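Local coordinates for exported protein (Bacteroides fragilis, PDB 4I17), which is of unknown function but is built of TPR repeats, helical hairpins that commonly serve as a scaffold for binding other proteins, at residues K90-Y95 with A117-K122; E28-Y33 with S42-N47. All blocks are in the same frame, centred on the assembly; numbering follows the deposited sequence.

Contact 1 (K90-Y95 with A117-K122); sequences KNNQEY and AIYYLK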
ATOM      1  N   LYS A  90       3.514 -13.684  -5.628  1.00 25.76           N
ATOM      2  CA  LYS A  90       3.563 -12.669  -6.698  1.00 27.40           C
ATOM      3  C   LYS A  90       2.125 -12.331  -7.146  1.00 31.04           C
ATOM      4  O   LYS A  90       1.810 -12.247  -8.342  1.00 30.57           O
ATOM      5  CB  LYS A  90       4.477 -13.104  -7.872  1.00 32.27           C
ATOM      6  CG  LYS A  90       5.854 -13.563  -7.379  1.00 43.17           C
ATOM      7  CD  LYS A  90       6.950 -13.427  -8.408  1.00 59.44           C
ATOM      8  CE  LYS A  90       8.301 -13.223  -7.752  1.00 70.41           C
ATOM      9  NZ  LYS A  90       8.750 -14.421  -6.986  1.00 77.31           N
ATOM     10  N   ASN A  91       1.238 -12.155  -6.143  1.00 24.45           N
ATOM     11  CA  ASN A  91      -0.149 -11.834  -6.424  1.00 22.07           C
ATOM     12  C   ASN A  91      -0.430 -10.469  -5.843  1.00 23.80           C
ATOM     13  O   ASN A  91      -0.824 -10.367  -4.680  1.00 22.13           O
ATOM     14  CB  ASN A  91      -1.076 -12.923  -5.843  1.00 21.14           C
ATOM     15  CG  ASN A  91      -2.529 -12.738  -6.203  1.00 26.90           C
ATOM     16  OD1 ASN A  91      -2.983 -11.649  -6.502  1.00 22.08           O
ATOM     17  ND2 ASN A  91      -3.309 -13.778  -6.055  1.00 21.46           N
ATOM     18  N   ASN A  92      -0.176  -9.420  -6.615  1.00 21.72           N
ATOM     19  CA  ASN A  92      -0.362  -8.033  -6.143  1.00 22.28           C
ATOM     20  C   ASN A  92      -1.812  -7.682  -5.802  1.00 22.67           C
ATOM     21  O   ASN A  92      -2.040  -6.904  -4.898  1.00 20.75           O
ATOM     22  CB  ASN A  92       0.102  -7.060  -7.225  1.00 30.47           C
ATOM     23  CG  ASN A  92       1.586  -6.896  -7.353  1.00 54.42           C
ATOM     24  OD1 ASN A  92       2.373  -7.383  -6.539  1.00 48.75           O
ATOM     25  ND2 ASN A  92       1.992  -6.181  -8.390  1.00 50.85           N
ATOM     26  N   GLN A  93      -2.780  -8.212  -6.556  1.00 21.33           N
ATOM     27  CA  GLN A  93      -4.181  -7.861  -6.305  0.50 21.55           C
ATOM     28  C   GLN A  93      -4.632  -8.398  -4.959  1.00 23.41           C
ATOM     29  O   GLN A  93      -5.255  -7.652  -4.207  1.00 21.18           O
ATOM     30  CB  GLN A  93      -5.113  -8.324  -7.435  0.50 24.29           C
ATOM     31  CG  GLN A  93      -5.018  -7.461  -8.711  0.50 29.88           C
ATOM     32  CD  GLN A  93      -5.075  -5.969  -8.459  0.50 36.45           C
ATOM     33  OE1 GLN A  93      -6.015  -5.442  -7.850  0.50 29.11           O
ATOM     34  NE2 GLN A  93      -4.046  -5.253  -8.895  0.50 28.64           N
ATOM     35  N   GLU A  94      -4.243  -9.615  -4.610  1.00 20.15           N
ATOM     36  CA  GLU A  94      -4.628 -10.156  -3.301  1.00 20.40           C
ATOM     37  C   GLU A  94      -3.790  -9.529  -2.202  1.00 21.51           C
ATOM     38  O   GLU A  94      -4.280  -9.357  -1.088  1.00 20.11           O
ATOM     39  CB  GLU A  94      -4.529 -11.667  -3.292  1.00 22.77           C
ATOM     40  CG  GLU A  94      -5.240 -12.285  -2.110  1.00 40.81           C
ATOM     41  CD  GLU A  94      -6.718 -12.067  -1.918  1.00 56.92           C
ATOM     42  OE1 GLU A  94      -7.506 -12.885  -2.441  1.00 66.85           O
ATOM     43  OE2 GLU A  94      -7.081 -11.155  -1.145  1.00 58.19           O
ATOM     44  N   TYR A  95      -2.549  -9.138  -2.525  1.00 17.20           N
ATOM     45  CA  TYR A  95      -1.696  -8.440  -1.550  1.00 16.47           C
ATOM     46  C   TYR A  95      -2.380  -7.150  -1.087  1.00 18.62           C
ATOM     47  O   TYR A  95      -2.612  -6.977   0.111  1.00 18.88           O
ATOM     48  CB  TYR A  95      -0.339  -8.123  -2.189  1.00 17.80           C
ATOM     49  CG  TYR A  95       0.533  -7.256  -1.309  1.00 19.87           C
ATOM     50  CD1 TYR A  95       1.127  -7.769  -0.164  1.00 21.50           C
ATOM     51  CD2 TYR A  95       0.847  -5.948  -1.677  1.00 20.69           C
ATOM     52  CE1 TYR A  95       1.959  -6.986   0.633  1.00 20.99           C
ATOM     53  CE2 TYR A  95       1.688  -5.163  -0.892  1.00 22.07           C
ATOM     54  CZ  TYR A  95       2.269  -5.703   0.241  1.00 22.15           C
ATOM     55  OH  TYR A  95       3.091  -4.944   1.034  1.00 22.03           O
ATOM     56  N   ALA A 117       0.041   2.389   1.950  1.00 22.04           N
ATOM     57  CA  ALA A 117       0.431   3.621   1.292  1.00 22.08           C
ATOM     58  C   ALA A 117       1.628   3.380   0.373  1.00 22.49           C
ATOM     59  O   ALA A 117       1.636   3.938  -0.714  1.00 22.26           O
ATOM     60  CB  ALA A 117       0.752   4.679   2.327  1.00 24.15           C
ATOM     61  N   ILE A 118       2.626   2.558   0.775  1.00 18.81           N
ATOM     62  CA  ILE A 118       3.802   2.337  -0.097  1.00 20.30           C
ATOM     63  C   ILE A 118       3.344   1.669  -1.399  1.00 24.60           C
ATOM     64  O   ILE A 118       3.820   2.028  -2.482  1.00 23.21           O
ATOM     65  CB  ILE A 118       4.908   1.536   0.654  1.00 24.29           C
ATOM     66  CG1 ILE A 118       5.606   2.498   1.641  1.00 25.75           C
ATOM     67  CG2 ILE A 118       5.948   0.896  -0.320  1.00 28.28           C
ATOM     68  CD1 ILE A 118       6.289   1.825   2.777  1.00 39.02           C
ATOM     69  N   TYR A 119       2.414   0.729  -1.293  1.00 20.49           N
ATOM     70  CA  TYR A 119       1.925   0.018  -2.480  1.00 20.06           C
ATOM     71  C   TYR A 119       1.355   1.004  -3.519  1.00 23.40           C
ATOM     72  O   TYR A 119       1.699   0.953  -4.713  1.00 19.65           O
ATOM     73  CB  TYR A 119       0.844  -0.992  -2.074  1.00 20.80           C
ATOM     74  CG  TYR A 119       0.232  -1.663  -3.278  1.00 22.60           C
ATOM     75  CD1 TYR A 119       0.829  -2.783  -3.851  1.00 25.43           C
ATOM     76  CD2 TYR A 119      -0.909  -1.145  -3.886  1.00 24.27           C
ATOM     77  CE1 TYR A 119       0.297  -3.376  -5.001  1.00 25.91           C
ATOM     78  CE2 TYR A 119      -1.447  -1.726  -5.033  1.00 25.56           C
ATOM     79  CZ  TYR A 119      -0.854  -2.861  -5.568  1.00 31.35           C
ATOM     80  OH  TYR A 119      -1.389  -3.466  -6.672  1.00 32.16           O
ATOM     81  N   TYR A 120       0.434   1.868  -3.057  1.00 19.80           N
ATOM     82  CA  TYR A 120      -0.219   2.818  -3.929  1.00 17.80           C
ATOM     83  C   TYR A 120       0.725   3.934  -4.391  1.00 20.13           C
ATOM     84  O   TYR A 120       0.564   4.396  -5.526  1.00 19.26           O
ATOM     85  CB  TYR A 120      -1.478   3.389  -3.267  1.00 18.46           C
ATOM     86  CG  TYR A 120      -2.636   2.418  -3.410  1.00 19.85           C
ATOM     87  CD1 TYR A 120      -3.094   2.030  -4.670  1.00 20.86           C
ATOM     88  CD2 TYR A 120      -3.255   1.865  -2.285  1.00 19.88           C
ATOM     89  CE1 TYR A 120      -4.170   1.152  -4.813  1.00 22.33           C
ATOM     90  CE2 TYR A 120      -4.335   0.993  -2.416  1.00 20.56           C
ATOM     91  CZ  TYR A 120      -4.777   0.626  -3.683  1.00 27.73           C
ATOM     92  OH  TYR A 120      -5.830  -0.245  -3.836  1.00 27.80           O
ATOM     93  N   LEU A 121       1.693   4.364  -3.554  1.00 18.84           N
ATOM     94  CA  LEU A 121       2.649   5.390  -4.030  1.00 19.36           C
ATOM     95  C   LEU A 121       3.553   4.804  -5.144  1.00 23.50           C
ATOM     96  O   LEU A 121       3.840   5.481  -6.123  1.00 22.55           O
ATOM     97  CB  LEU A 121       3.503   5.899  -2.878  1.00 19.66           C
ATOM     98  CG  LEU A 121       2.753   6.704  -1.790  1.00 23.87           C
ATOM     99  CD1 LEU A 121       3.614   6.864  -0.546  1.00 25.74           C
ATOM    100  CD2 LEU A 121       2.257   8.022  -2.315  1.00 26.58           C
ATOM    101  N   LYS A 122       3.956   3.538  -4.994  1.00 21.92           N
ATOM    102  CA  LYS A 122       4.785   2.840  -5.994  1.00 23.09           C
ATOM    103  C   LYS A 122       4.000   2.623  -7.283  1.00 25.96           C
ATOM    104  O   LYS A 122       4.559   2.832  -8.351  1.00 25.16           O
ATOM    105  CB  LYS A 122       5.288   1.501  -5.442  1.00 25.41           C
TER
HETATM  106  O   HOH W   1      -3.688  -2.384  -7.641  1.00 45.82           O

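Contact 2 (E28-Y33 with S42-N47); sequences EKYSEY and SVTAYN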
ATOM      1  N   GLU A  28       4.966 -28.900  10.313  1.00 17.33           N
ATOM      2  CA  GLU A  28       4.449 -30.279  10.308  0.50 18.40           C
ATOM      3  C   GLU A  28       3.647 -30.566  11.604  1.00 21.38           C
ATOM      4  O   GLU A  28       2.522 -31.053  11.557  1.00 21.98           O
ATOM      5  CB  GLU A  28       5.641 -31.263  10.180  0.50 20.33           C
ATOM      6  CG  GLU A  28       5.293 -32.746  10.228  0.50 29.19           C
ATOM      7  CD  GLU A  28       6.253 -33.633  11.011  0.50 55.62           C
ATOM      8  OE1 GLU A  28       7.456 -33.295  11.111  0.50 42.45           O
ATOM      9  OE2 GLU A  28       5.795 -34.682  11.523  0.50 51.29           O
ATOM     10  N   LYS A  29       4.249 -30.262  12.757  1.00 17.44           N
ATOM     11  CA  LYS A  29       3.644 -30.553  14.062  1.00 17.41           C
ATOM     12  C   LYS A  29       2.450 -29.647  14.352  1.00 20.23           C
ATOM     13  O   LYS A  29       1.406 -30.137  14.784  1.00 19.65           O
ATOM     14  CB  LYS A  29       4.686 -30.410  15.173  1.00 17.97           C
ATOM     15  CG  LYS A  29       5.865 -31.367  15.036  1.00 20.17           C
ATOM     16  CD  LYS A  29       5.443 -32.807  15.241  1.00 21.98           C
ATOM     17  CE  LYS A  29       6.611 -33.750  14.991  1.00 31.38           C
ATOM     18  NZ  LYS A  29       6.208 -35.168  15.213  1.00 40.80           N
ATOM     19  N   TYR A  30       2.583 -28.336  14.083  1.00 17.11           N
ATOM     20  CA  TYR A  30       1.483 -27.412  14.339  1.00 16.41           C
ATOM     21  C   TYR A  30       0.318 -27.688  13.409  1.00 20.82           C
ATOM     22  O   TYR A  30      -0.825 -27.570  13.841  1.00 20.26           O
ATOM     23  CB  TYR A  30       1.922 -25.957  14.146  1.00 17.14           C
ATOM     24  CG  TYR A  30       2.867 -25.379  15.176  1.00 19.21           C
ATOM     25  CD1 TYR A  30       2.847 -25.811  16.496  1.00 20.66           C
ATOM     26  CD2 TYR A  30       3.735 -24.343  14.840  1.00 20.07           C
ATOM     27  CE1 TYR A  30       3.644 -25.205  17.467  1.00 21.13           C
ATOM     28  CE2 TYR A  30       4.552 -23.745  15.797  1.00 20.25           C
ATOM     29  CZ  TYR A  30       4.524 -24.197  17.096  1.00 21.96           C
ATOM     30  OH  TYR A  30       5.308 -23.579  18.023  1.00 26.48           O
ATOM     31  N   SER A  31       0.582 -27.937  12.110  1.00 18.62           N
ATOM     32  CA  SER A  31      -0.543 -28.156  11.183  1.00 19.82           C
ATOM     33  C   SER A  31      -1.347 -29.397  11.590  1.00 21.99           C
ATOM     34  O   SER A  31      -2.572 -29.349  11.567  1.00 21.89           O
ATOM     35  CB  SER A  31      -0.082 -28.272   9.736  1.00 22.50           C
ATOM     36  OG  SER A  31       0.852 -29.324   9.605  1.00 27.26           O
ATOM     37  N   GLU A  32      -0.666 -30.450  12.049  1.00 19.57           N
ATOM     38  CA  GLU A  32      -1.339 -31.670  12.509  1.00 20.58           C
ATOM     39  C   GLU A  32      -2.108 -31.390  13.794  1.00 24.20           C
ATOM     40  O   GLU A  32      -3.250 -31.802  13.915  1.00 24.46           O
ATOM     41  CB  GLU A  32      -0.326 -32.812  12.714  1.00 23.32           C
ATOM     42  CG  GLU A  32      -0.986 -34.170  12.948  1.00 35.65           C
ATOM     43  CD  GLU A  32      -1.922 -34.713  11.875  1.00 70.04           C
ATOM     44  OE1 GLU A  32      -1.725 -34.399  10.678  1.00 70.75           O
ATOM     45  OE2 GLU A  32      -2.834 -35.492  12.236  1.00 69.56           O
ATOM     46  N   TYR A  33      -1.509 -30.646  14.727  1.00 19.92           N
ATOM     47  CA  TYR A  33      -2.181 -30.284  15.984  1.00 20.22           C
ATOM     48  C   TYR A  33      -3.459 -29.502  15.707  1.00 23.60           C
ATOM     49  O   TYR A  33      -4.506 -29.830  16.271  1.00 23.28           O
ATOM     50  CB  TYR A  33      -1.206 -29.463  16.834  1.00 20.92           C
ATOM     51  CG  TYR A  33      -1.868 -28.628  17.900  1.00 23.94           C
ATOM     52  CD1 TYR A  33      -2.332 -29.204  19.076  1.00 27.23           C
ATOM     53  CD2 TYR A  33      -1.941 -27.240  17.777  1.00 25.74           C
ATOM     54  CE1 TYR A  33      -2.914 -28.428  20.081  1.00 29.78           C
ATOM     55  CE2 TYR A  33      -2.519 -26.457  18.772  1.00 27.72           C
ATOM     56  CZ  TYR A  33      -2.989 -27.054  19.927  1.00 32.22           C
ATOM     57  OH  TYR A  33      -3.532 -26.273  20.908  1.00 33.76           O
ATOM     58  N   SER A  42      -5.534 -19.986  18.109  1.00 22.74           N
ATOM     59  CA  SER A  42      -5.080 -18.910  17.223  1.00 20.99           C
ATOM     60  C   SER A  42      -3.600 -18.532  17.401  1.00 22.09           C
ATOM     61  O   SER A  42      -2.970 -18.079  16.433  1.00 21.48           O
ATOM     62  CB  SER A  42      -5.950 -17.678  17.412  1.00 25.99           C
ATOM     63  OG  SER A  42      -6.075 -17.405  18.794  1.00 28.64           O
ATOM     64  N   VAL A  43      -3.054 -18.659  18.618  1.00 21.57           N
ATOM     65  CA  VAL A  43      -1.623 -18.353  18.870  1.00 21.90           C
ATOM     66  C   VAL A  43      -0.768 -19.320  18.016  1.00 23.82           C
ATOM     67  O   VAL A  43       0.129 -18.885  17.282  1.00 22.88           O
ATOM     68  CB  VAL A  43      -1.269 -18.460  20.382  1.00 27.25           C
ATOM     69  CG1 VAL A  43       0.240 -18.305  20.601  1.00 26.90           C
ATOM     70  CG2 VAL A  43      -2.055 -17.426  21.207  1.00 28.21           C
ATOM     71  N   THR A  44      -1.118 -20.628  18.063  1.00 18.62           N
ATOM     72  CA  THR A  44      -0.427 -21.641  17.276  1.00 17.68           C
ATOM     73  C   THR A  44      -0.725 -21.428  15.802  1.00 21.13           C
ATOM     74  O   THR A  44       0.184 -21.564  15.004  1.00 18.41           O
ATOM     75  CB  THR A  44      -0.805 -23.035  17.752  1.00 26.35           C
ATOM     76  OG1 THR A  44      -0.339 -23.152  19.098  1.00 24.42           O
ATOM     77  CG2 THR A  44      -0.165 -24.128  16.906  1.00 23.25           C
ATOM     78  N   ALA A  45      -1.973 -21.061  15.432  1.00 19.59           N
ATOM     79  CA  ALA A  45      -2.268 -20.795  14.010  1.00 19.76           C
ATOM     80  C   ALA A  45      -1.374 -19.678  13.438  1.00 20.33           C
ATOM     81  O   ALA A  45      -0.864 -19.831  12.330  1.00 17.25           O
ATOM     82  CB  ALA A  45      -3.724 -20.426  13.829  1.00 21.67           C
ATOM     83  N   TYR A  46      -1.174 -18.578  14.190  1.00 16.66           N
ATOM     84  CA  TYR A  46      -0.320 -17.492  13.753  1.00 15.83           C
ATOM     85  C   TYR A  46       1.126 -18.038  13.571  1.00 20.41           C
ATOM     86  O   TYR A  46       1.745 -17.814  12.531  1.00 19.59           O
ATOM     87  CB  TYR A  46      -0.381 -16.296  14.743  1.00 17.23           C
ATOM     88  CG  TYR A  46       0.601 -15.216  14.332  1.00 19.55           C
ATOM     89  CD1 TYR A  46       0.287 -14.312  13.318  1.00 21.88           C
ATOM     90  CD2 TYR A  46       1.897 -15.197  14.842  1.00 21.10           C
ATOM     91  CE1 TYR A  46       1.226 -13.407  12.840  1.00 22.71           C
ATOM     92  CE2 TYR A  46       2.844 -14.293  14.374  1.00 21.82           C
ATOM     93  CZ  TYR A  46       2.505 -13.409  13.361  1.00 26.87           C
ATOM     94  OH  TYR A  46       3.418 -12.508  12.882  1.00 25.70           O
ATOM     95  N   ASN A  47       1.647 -18.770  14.579  1.00 15.99           N
ATOM     96  CA  ASN A  47       3.009 -19.309  14.476  1.00 16.98           C
ATOM     97  C   ASN A  47       3.134 -20.239  13.283  1.00 18.98           C
ATOM     98  O   ASN A  47       4.153 -20.223  12.603  1.00 19.57           O
ATOM     99  CB  ASN A  47       3.373 -20.072  15.756  1.00 18.75           C
ATOM    100  CG  ASN A  47       3.699 -19.151  16.899  1.00 30.62           C
ATOM    101  OD1 ASN A  47       4.067 -17.978  16.721  1.00 26.52           O
ATOM    102  ND2 ASN A  47       3.620 -19.678  18.095  1.00 33.13           N
TER

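Contact 1 (K90-Y95 with A117-K122)
Tyr95 and Tyr119 both carry CG anti to the backbone N (chi1 173° and 175°), and that setting sends each ring out from its own helix toward the other. The two side chains run past one another in opposite directions and meet low on the rings: CD1 of Tyr119 lies 3.8 Å from CD2 of Tyr95 and close to the plane of the Tyr95 ring, at its edge. With the ring planes turned 56° apart and the centroids 6.0 Å from each other, the pair is oblique, a glancing carbon contact.

Beyond the rings, the hydroxyl of Tyr119 reaches the first turn of helix 92-105. There Tyr119 OH sits 3.9 Å from Asn92 CB, a loose van der Waals approach. Gln93 leaves its helix pointing away, yet a bend at chi2 brings NE2 back near Tyr119 OH, the two side chains crossing at about a right angle. One water bridges them: it lies 2.7 Å from Tyr119 OH and accepts from Gln93 NE2 at 3.2 Å. The turn that carries Gln93 is itself capped, since Asn91 OD1 takes Glu94 N at 3.1 Å, with the donor above the carbonyl plane. Within helix 110-129, CD2 of Tyr119 rests 3.8 Å over the face of the Tyr120 ring, whose other neighbours include His142 in a ring stack. Ile96 also touches Tyr119. Just before the cap, Lys90 closes helix 75-88 with a Schellman motif, and this tight turn into an Asn-capped helix, packed on the next helix along, fits the helical-hairpin build of a TPR array.

Contact 2 (E28-Y33 with S42-N47)
Thr44 pushes its methyl against two tyrosines at once: CG2 lies 3.5 Å from Tyr30 CD1 and 3.7 Å from Tyr33 CD2. The methyl stands anti to the backbone N (chi1 -64°, measured to OG1), and this aims it across at helix 23-36. It meets both rings obliquely, touching Tyr30 along the CG-CD1 side and Tyr33 along the CD2-CE2 side. The differing first torsions of the two tyrosines, one turn apart on their helix, place their rings on different sides of the methyl, CG lying anti to the backbone N in Tyr33 and anti to the carbonyl carbon in Tyr30.

Helices 23-36 and 42-54 follow each other in the chain and run roughly antiparallel, their short segments at 140° with axes 9.7 Å apart, as expected for neighbouring helices in a TPR array. The backbones come nearest at Tyr30 and Thr44, whose CA atoms are 6.8 Å apart. One turn on from Thr44, Asn47 adds its CB, 3.9 Å from Tyr30 CE2, with the amide plane only 27° from that of the ring.

The hydroxyls of Tyr30, Tyr33 and Thr44 find their partners outside the two segments. Asp41, just ahead of helix 42-54, uses OD2 for hydrogen bonds with both Tyr33 OH and Thr44 OG1, which ties the far end of the Tyr33 ring to the start of the helix it packs on. Tyr30 OH is hydrogen-bonded to Asn15 OD1 of helix 7-19. Leu18 of that same helix touches Tyr30, while Lys11 reaches both Tyr33 and Thr44.

How the contacts relate
From the N terminus the chain passes through helix 7-19 before contact 2, which joins two successive helices, 23-36 and 42-54, and closes a short loop of eight intervening residues. Helices 58-70 and 75-88 follow, and only then does contact 1 open at the start of helix 92-105, closing a longer loop of 21 residues, mostly helical, when helix 110-129 comes back to it. The two are therefore in series, neither nested nor crossed. The centres of contact 1 and contact 2 are about 28 Å apart, and the nearest atoms of contact 1 and contact 2 about 14 Å apart. Contact 2 ties up the N-terminal end of the elongated array; contact 1 lies near its middle.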